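Local coordinates for peptidase M16 domain protein (Alicyclobacillus acidocaldarius subsp. acidocaldarius DSM 446, PDB 4XEA), which probably acts as a metal-dependent peptidase of the M16 (insulinase) family, and binds nickel in this crystal form, at residues V19-P24 / V195-G200; Y32-T37 / L370-V375. All coordinates share one frame; numbering follows the deposited sequence.

Contact 1. Residues V19-P24 / V195-G200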
ATOM      1  N   VAL A  19      -2.819  28.748   7.942  1.00 46.04           N
ATOM      2  CA  VAL A  19      -1.568  28.248   8.529  1.00 45.95           C
ATOM      3  C   VAL A  19      -0.849  27.424   7.464  1.00 45.93           C
ATOM      4  O   VAL A  19      -1.456  26.593   6.811  1.00 44.28           O
ATOM      5  CB  VAL A  19      -1.857  27.424   9.824  1.00 44.05           C
ATOM      6  CG1 VAL A  19      -0.632  26.622  10.291  1.00 41.93           C
ATOM      7  CG2 VAL A  19      -2.345  28.362  10.968  1.00 43.92           C
ATOM      8  N   VAL A  20       0.455  27.674   7.306  1.00 47.83           N
ATOM      9  CA  VAL A  20       1.285  26.998   6.354  1.00 48.43           C
ATOM     10  C   VAL A  20       2.439  26.360   7.104  1.00 49.50           C
ATOM     11  O   VAL A  20       3.042  26.994   7.975  1.00 51.29           O
ATOM     12  CB  VAL A  20       1.885  27.934   5.273  1.00 50.99           C
ATOM     13  CG1 VAL A  20       2.754  27.105   4.225  1.00 51.87           C
ATOM     14  CG2 VAL A  20       0.792  28.731   4.539  1.00 51.89           C
ATOM     15  N   THR A  21       2.753  25.109   6.750  1.00 48.57           N
ATOM     16  CA  THR A  21       3.941  24.423   7.273  1.00 48.80           C
ATOM     17  C   THR A  21       4.708  23.824   6.112  1.00 50.07           C
ATOM     18  O   THR A  21       4.153  23.010   5.377  1.00 49.06           O
ATOM     19  CB  THR A  21       3.560  23.312   8.264  1.00 47.87           C
ATOM     20  OG1 THR A  21       3.082  23.917   9.498  1.00 45.58           O
ATOM     21  CG2 THR A  21       4.774  22.423   8.565  1.00 46.62           C
ATOM     22  N   LEU A  22       5.966  24.240   5.941  1.00 51.34           N
ATOM     23  CA  LEU A  22       6.829  23.726   4.893  1.00 52.96           C
ATOM     24  C   LEU A  22       7.953  22.912   5.532  1.00 53.50           C
ATOM     25  O   LEU A  22       8.543  23.320   6.534  1.00 54.11           O
ATOM     26  CB  LEU A  22       7.430  24.858   4.050  1.00 55.20           C
ATOM     27  CG  LEU A  22       6.497  25.881   3.391  1.00 56.00           C
ATOM     28  CD1 LEU A  22       7.318  27.010   2.681  1.00 58.38           C
ATOM     29  CD2 LEU A  22       5.505  25.232   2.432  1.00 53.43           C
HETATM   30  N   MSE A  23       8.215  21.740   4.967  1.00 53.59           N
HETATM   31  CA  MSE A  23       9.299  20.863   5.411  1.00 54.76           C
HETATM   32  C   MSE A  23      10.228  20.512   4.235  1.00 56.06           C
HETATM   33  O   MSE A  23      10.152  19.413   3.677  1.00 55.60           O
HETATM   34  CB  MSE A  23       8.705  19.581   6.029  1.00 54.02           C
HETATM   35  CG  MSE A  23       8.055  19.807   7.385  1.00 53.45           C
HETATM   36 SE   MSE A  23       7.096  18.208   7.959  0.83 55.86          SE
HETATM   37  CE  MSE A  23       5.426  18.555   7.002  1.00 44.30           C
ATOM     38  N   PRO A  24      11.126  21.440   3.853  1.00 58.09           N
ATOM     39  CA  PRO A  24      12.017  21.163   2.731  1.00 59.44           C
ATOM     40  C   PRO A  24      13.028  20.044   3.035  1.00 60.81           C
ATOM     41  O   PRO A  24      13.618  20.026   4.101  1.00 61.25           O
ATOM     42  CB  PRO A  24      12.722  22.514   2.500  1.00 62.83           C
ATOM     43  CG  PRO A  24      12.595  23.256   3.798  1.00 61.64           C
ATOM     44  CD  PRO A  24      11.301  22.801   4.395  1.00 59.01           C
ATOM     45  N   VAL A 195      -5.551  24.588   6.276  1.00 40.45           N
ATOM     46  CA  VAL A 195      -4.143  24.382   6.537  1.00 41.46           C
ATOM     47  C   VAL A 195      -3.495  23.874   5.248  1.00 42.58           C
ATOM     48  O   VAL A 195      -4.132  23.142   4.482  1.00 42.15           O
ATOM     49  CB  VAL A 195      -3.891  23.425   7.723  1.00 40.85           C
ATOM     50  CG1 VAL A 195      -4.323  21.945   7.402  1.00 39.15           C
ATOM     51  CG2 VAL A 195      -2.440  23.526   8.217  1.00 41.49           C
ATOM     52  N   LEU A 196      -2.265  24.340   5.001  1.00 43.73           N
ATOM     53  CA  LEU A 196      -1.448  23.949   3.850  1.00 44.27           C
ATOM     54  C   LEU A 196      -0.113  23.424   4.367  1.00 44.83           C
ATOM     55  O   LEU A 196       0.610  24.139   5.079  1.00 45.49           O
ATOM     56  CB  LEU A 196      -1.198  25.152   2.926  1.00 47.45           C
ATOM     57  CG  LEU A 196      -0.360  24.918   1.661  1.00 48.95           C
ATOM     58  CD1 LEU A 196      -1.046  23.867   0.734  1.00 46.77           C
ATOM     59  CD2 LEU A 196      -0.131  26.241   0.931  1.00 50.78           C
ATOM     60  N   VAL A 197       0.212  22.176   4.000  1.00 45.09           N
ATOM     61  CA  VAL A 197       1.416  21.494   4.508  1.00 45.00           C
ATOM     62  C   VAL A 197       2.123  20.849   3.316  1.00 45.84           C
ATOM     63  O   VAL A 197       1.484  20.224   2.482  1.00 44.41           O
ATOM     64  CB  VAL A 197       1.083  20.472   5.600  1.00 43.22           C
ATOM     65  CG1 VAL A 197       2.319  19.844   6.169  1.00 43.09           C
ATOM     66  CG2 VAL A 197       0.274  21.164   6.770  1.00 41.70           C
ATOM     67  N   ILE A 198       3.433  21.063   3.232  1.00 47.63           N
ATOM     68  CA  ILE A 198       4.230  20.616   2.078  1.00 48.97           C
ATOM     69  C   ILE A 198       5.531  20.034   2.589  1.00 50.02           C
ATOM     70  O   ILE A 198       6.208  20.661   3.410  1.00 50.91           O
ATOM     71  CB  ILE A 198       4.554  21.771   1.138  1.00 50.71           C
ATOM     72  CG1 ILE A 198       3.304  22.585   0.839  1.00 50.59           C
ATOM     73  CG2 ILE A 198       5.179  21.259  -0.211  1.00 52.02           C
ATOM     74  CD1 ILE A 198       3.561  23.766  -0.085  1.00 51.14           C
ATOM     75  N   ALA A 199       5.883  18.844   2.106  1.00 50.89           N
ATOM     76  CA  ALA A 199       7.166  18.218   2.434  1.00 51.06           C
ATOM     77  C   ALA A 199       7.830  17.654   1.181  1.00 52.38           C
ATOM     78  O   ALA A 199       7.167  17.144   0.264  1.00 51.10           O
ATOM     79  CB  ALA A 199       7.022  17.139   3.492  1.00 49.79           C
ATOM     80  N   GLY A 200       9.152  17.793   1.142  1.00 53.05           N
ATOM     81  CA  GLY A 200       9.947  17.164   0.096  1.00 54.98           C
ATOM     82  C   GLY A 200      10.964  18.076  -0.561  1.00 57.23           C
ATOM     83  O   GLY A 200      11.435  19.059   0.048  1.00 57.43           O
TER
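The backbone N of M23 donates to the carbonyl O of I198 over 2.8 Å, the shortest of five backbone hydrogen bonds that join two strands running in the same direction. As usual in a parallel ladder, the odd residues of 19-24 do the bonding, T21 N to L196 O (2.9 Å) and L196 N back to V19 O (3.0 Å) among them. These strands belong to a mixed sheet in the N-terminal half of the M16 chain. V19, T21, V197 and A199 touch helix 367-379 on one face, where M23 lies against F7 and T9; on the other, V20, L196 and I198 pack on helix 204-216, while L22 meets W12 and F202. Nearly all are therefore apolar, and the beta-branched valines, threonine and isoleucine suit the extended backbone. L22 and I198 point the same way, and CD2 of the leucine lies 3.5 Å from CD1 of the isoleucine. M23, bent at its last torsion (chi3 -84°), folds its selenomethionine methyl across the strand until CE lies 3.5 Å from V197 CG1, a tight fit; the methyl of A199, its partner in the ladder, lies beside it, CB to CB at 3.9 Å, small enough for the selenomethionine to fold over. T21 OG1 hydrogen-bonds to T11. G200 adopts backbone angles that call for glycine, and its N reaches M23 O at 3.2 Å, tilted 32° from the carbonyl plane.

Contact 2. Residues Y32-T37 / L370-V375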
ATOM      1  N   TYR A  32       5.343  16.600  -1.766  1.00 52.02           N
ATOM      2  CA  TYR A  32       3.992  16.160  -1.476  1.00 49.78           C
ATOM      3  C   TYR A  32       3.348  17.321  -0.726  1.00 48.54           C
ATOM      4  O   TYR A  32       3.925  17.876   0.230  1.00 48.87           O
ATOM      5  CB  TYR A  32       4.033  14.860  -0.654  1.00 49.00           C
ATOM      6  CG  TYR A  32       2.686  14.168  -0.361  1.00 47.86           C
ATOM      7  CD1 TYR A  32       1.785  14.698   0.581  1.00 47.81           C
ATOM      8  CD2 TYR A  32       2.334  12.972  -0.978  1.00 50.17           C
ATOM      9  CE1 TYR A  32       0.558  14.061   0.863  1.00 47.36           C
ATOM     10  CE2 TYR A  32       1.100  12.322  -0.689  1.00 49.01           C
ATOM     11  CZ  TYR A  32       0.234  12.879   0.234  1.00 50.32           C
ATOM     12  OH  TYR A  32      -0.981  12.280   0.521  1.00 52.72           O
ATOM     13  N   ALA A  33       2.185  17.743  -1.205  1.00 47.94           N
ATOM     14  CA  ALA A  33       1.538  18.953  -0.699  1.00 47.64           C
ATOM     15  C   ALA A  33       0.066  18.641  -0.393  1.00 46.87           C
ATOM     16  O   ALA A  33      -0.599  17.981  -1.194  1.00 46.95           O
ATOM     17  CB  ALA A  33       1.640  20.039  -1.769  1.00 49.84           C
HETATM   18  N   MSE A  34      -0.461  19.161   0.722  1.00 45.84           N
HETATM   19  CA  MSE A  34      -1.862  18.935   1.056  1.00 44.49           C
HETATM   20  C   MSE A  34      -2.485  20.232   1.594  1.00 43.51           C
HETATM   21  O   MSE A  34      -1.885  20.896   2.455  1.00 43.11           O
HETATM   22  CB  MSE A  34      -1.985  17.810   2.094  1.00 43.54           C
HETATM   23  CG  MSE A  34      -3.437  17.554   2.638  1.00 44.21           C
HETATM   24 SE   MSE A  34      -3.634  15.980   3.793  0.84 47.59          SE
HETATM   25  CE  MSE A  34      -3.465  14.526   2.492  1.00 43.65           C
ATOM     26  N   PHE A  35      -3.648  20.585   1.028  1.00 41.87           N
ATOM     27  CA  PHE A  35      -4.457  21.727   1.431  1.00 43.19           C
ATOM     28  C   PHE A  35      -5.782  21.147   1.977  1.00 41.82           C
ATOM     29  O   PHE A  35      -6.516  20.510   1.226  1.00 43.57           O
ATOM     30  CB  PHE A  35      -4.697  22.603   0.177  1.00 44.38           C
ATOM     31  CG  PHE A  35      -5.284  23.977   0.437  1.00 44.68           C
ATOM     32  CD1 PHE A  35      -5.177  24.620   1.656  1.00 46.66           C
ATOM     33  CD2 PHE A  35      -5.867  24.666  -0.619  1.00 49.38           C
ATOM     34  CE1 PHE A  35      -5.718  25.904   1.846  1.00 47.28           C
ATOM     35  CE2 PHE A  35      -6.391  25.960  -0.445  1.00 49.41           C
ATOM     36  CZ  PHE A  35      -6.321  26.561   0.794  1.00 48.67           C
ATOM     37  N   ALA A  36      -6.052  21.309   3.272  1.00 41.50           N
ATOM     38  CA  ALA A  36      -7.213  20.672   3.909  1.00 38.88           C
ATOM     39  C   ALA A  36      -8.046  21.621   4.682  1.00 38.72           C
ATOM     40  O   ALA A  36      -7.530  22.637   5.187  1.00 39.99           O
ATOM     41  CB  ALA A  36      -6.778  19.529   4.808  1.00 36.33           C
ATOM     42  N   THR A  37      -9.331  21.266   4.811  1.00 38.42           N
ATOM     43  CA  THR A  37     -10.293  22.083   5.563  1.00 39.13           C
ATOM     44  C   THR A  37     -10.832  21.313   6.758  1.00 37.10           C
ATOM     45  O   THR A  37     -11.068  20.107   6.674  1.00 37.71           O
ATOM     46  CB  THR A  37     -11.466  22.568   4.683  1.00 39.42           C
ATOM     47  OG1 THR A  37     -12.432  23.258   5.483  1.00 41.99           O
ATOM     48  CG2 THR A  37     -12.114  21.386   4.005  1.00 40.57           C
ATOM     49  N   LEU A 370       4.453  12.586   6.938  1.00 44.87           N
ATOM     50  CA  LEU A 370       4.727  13.870   7.565  1.00 45.14           C
ATOM     51  C   LEU A 370       3.606  14.875   7.307  1.00 44.37           C
ATOM     52  O   LEU A 370       3.156  15.596   8.210  1.00 43.83           O
ATOM     53  CB  LEU A 370       6.053  14.449   7.046  1.00 46.72           C
ATOM     54  CG  LEU A 370       7.305  13.750   7.512  1.00 47.67           C
ATOM     55  CD1 LEU A 370       8.508  14.103   6.619  1.00 50.70           C
ATOM     56  CD2 LEU A 370       7.566  14.068   8.955  1.00 45.80           C
ATOM     57  N   VAL A 371       3.155  14.925   6.065  1.00 45.13           N
ATOM     58  CA  VAL A 371       2.187  15.936   5.653  1.00 44.80           C
ATOM     59  C   VAL A 371       0.805  15.610   6.216  1.00 43.84           C
ATOM     60  O   VAL A 371       0.202  16.438   6.887  1.00 43.97           O
ATOM     61  CB  VAL A 371       2.154  16.062   4.086  1.00 45.94           C
ATOM     62  CG1 VAL A 371       0.936  16.863   3.677  1.00 44.30           C
ATOM     63  CG2 VAL A 371       3.470  16.720   3.563  1.00 44.61           C
ATOM     64  N   ARG A 372       0.327  14.393   5.935  0.50 43.54           N
ATOM     65  CA  ARG A 372      -0.997  13.917   6.355  0.50 42.91           C
ATOM     66  C   ARG A 372      -1.184  14.085   7.857  0.50 41.68           C
ATOM     67  O   ARG A 372      -2.202  14.589   8.326  0.50 40.59           O
ATOM     68  CB  ARG A 372      -1.189  12.434   5.998  0.50 43.76           C
ATOM     69  CG  ARG A 372      -2.264  12.118   4.938  0.50 46.63           C
ATOM     70  CD  ARG A 372      -2.453  10.603   4.699  0.50 49.02           C
ATOM     71  NE  ARG A 372      -2.120   9.786   5.872  0.50 50.47           N
ATOM     72  CZ  ARG A 372      -1.081   8.953   5.932  0.50 52.97           C
ATOM     73  NH1 ARG A 372      -0.277   8.806   4.884  0.50 54.87           N
ATOM     74  NH2 ARG A 372      -0.842   8.262   7.035  0.50 52.47           N
ATOM     75  N   ASN A 373      -0.186  13.656   8.615  1.00 42.13           N
ATOM     76  CA  ASN A 373      -0.257  13.772  10.077  1.00 41.76           C
ATOM     77  C   ASN A 373      -0.148  15.181  10.643  1.00 41.44           C
ATOM     78  O   ASN A 373      -0.875  15.528  11.591  1.00 41.28           O
ATOM     79  CB  ASN A 373       0.698  12.805  10.709  1.00 42.61           C
ATOM     80  CG  ASN A 373       0.183  11.398  10.575  1.00 42.80           C
ATOM     81  OD1 ASN A 373      -0.642  11.006  11.344  1.00 44.07           O
ATOM     82  ND2 ASN A 373       0.548  10.704   9.519  1.00 42.29           N
ATOM     83  N   TRP A 374       0.674  16.023  10.039  1.00 41.43           N
ATOM     84  CA  TRP A 374       0.747  17.431  10.459  1.00 41.54           C
ATOM     85  C   TRP A 374      -0.633  18.052  10.283  1.00 40.69           C
ATOM     86  O   TRP A 374      -1.197  18.669  11.220  1.00 41.21           O
ATOM     87  CB  TRP A 374       1.805  18.243   9.669  1.00 43.26           C
ATOM     88  CG  TRP A 374       2.376  19.324  10.505  1.00 42.79           C
ATOM     89  CD1 TRP A 374       3.567  19.282  11.141  1.00 46.75           C
ATOM     90  CD2 TRP A 374       1.789  20.595  10.824  1.00 42.62           C
ATOM     91  NE1 TRP A 374       3.777  20.434  11.829  1.00 46.98           N
ATOM     92  CE2 TRP A 374       2.669  21.239  11.704  1.00 45.35           C
ATOM     93  CE3 TRP A 374       0.582  21.231  10.493  1.00 43.81           C
ATOM     94  CZ2 TRP A 374       2.425  22.533  12.221  1.00 46.96           C
ATOM     95  CZ3 TRP A 374       0.311  22.524  11.027  1.00 42.86           C
ATOM     96  CH2 TRP A 374       1.206  23.135  11.905  1.00 46.14           C
ATOM     97  N   VAL A 375      -1.211  17.805   9.106  1.00 40.24           N
ATOM     98  CA  VAL A 375      -2.553  18.306   8.784  1.00 39.04           C
ATOM     99  C   VAL A 375      -3.605  17.836   9.777  1.00 38.66           C
ATOM    100  O   VAL A 375      -4.406  18.631  10.301  1.00 39.36           O
ATOM    101  CB  VAL A 375      -3.013  17.869   7.395  1.00 38.09           C
ATOM    102  CG1 VAL A 375      -4.491  18.159   7.227  1.00 37.47           C
ATOM    103  CG2 VAL A 375      -2.164  18.582   6.267  1.00 39.99           C
TER
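Strand 32-37 and helix 370-375 run in nearly the same direction, their axes 21° apart and 8.5 Å at closest approach, with M34 opposite V371 and A36 opposite V375. Y32, M34 and A36, every second residue of the strand, project toward the helix, and V371 and V375, one turn apart, project back. V371 sits between the first two: its CG1 presses on M34 CB at 3.5 Å, a tight contact, while its CB lies 3.8 Å from CD1 of the Y32 ring, which it meets obliquely. The tyrosine reaches this place because CG is anti to its backbone N (chi1 -174°), and the same ring extends to N367 and A368 nearer the start of the helix. The other valine branch, CG2, rests against the backbone O of Y32 at 3.6 Å. Helix 367-379, from the C-terminal half of the chain, thus covers a face of the N-terminal mixed sheet of this M16-family protein, a helix laid on a sheet, with the two valines of 370-375 filling the spaces between Y32, M34 and A36. With a serine at Y32 the ring is gone, and V371 CB, with N367 and A368, would probably be left with a gap on that side. M34 is extended through its first two torsions and crosses V375 at about a right angle, its SE 3.9 Å from V375 CG2; the flexible selenomethionine chain then bends so that CE turns to the aliphatic part of R372, a less certain touch because that arginine has two conformers. At A36 a bare methyl suffices: V375 CG1 comes directly onto CB at 3.6 Å, and L379 also lies against it, so a short side chain fits.

How the contacts relate
The centres of contacts 1 and 2 lie about 7 Å apart, and both involve the same mixed sheet. Strand 194-200 runs between 19-24, to which it is parallel, and 31-37, to which it is antiparallel; Y32 N and M34 N probably hydrogen-bond to A199 O and V197 O respectively. Helix 367-379 spans both contacts: V371 also touches A199, V375 touches V197, and W374 packs on T21. Along the chain the segments alternate, 19-24, 32-37, 195-200, 370-375. Strand 194-200 is therefore inserted between two strands that are successive in sequence, and the late helix closes over them, tying the C-terminal half of the chain to the half that carries the nickel site.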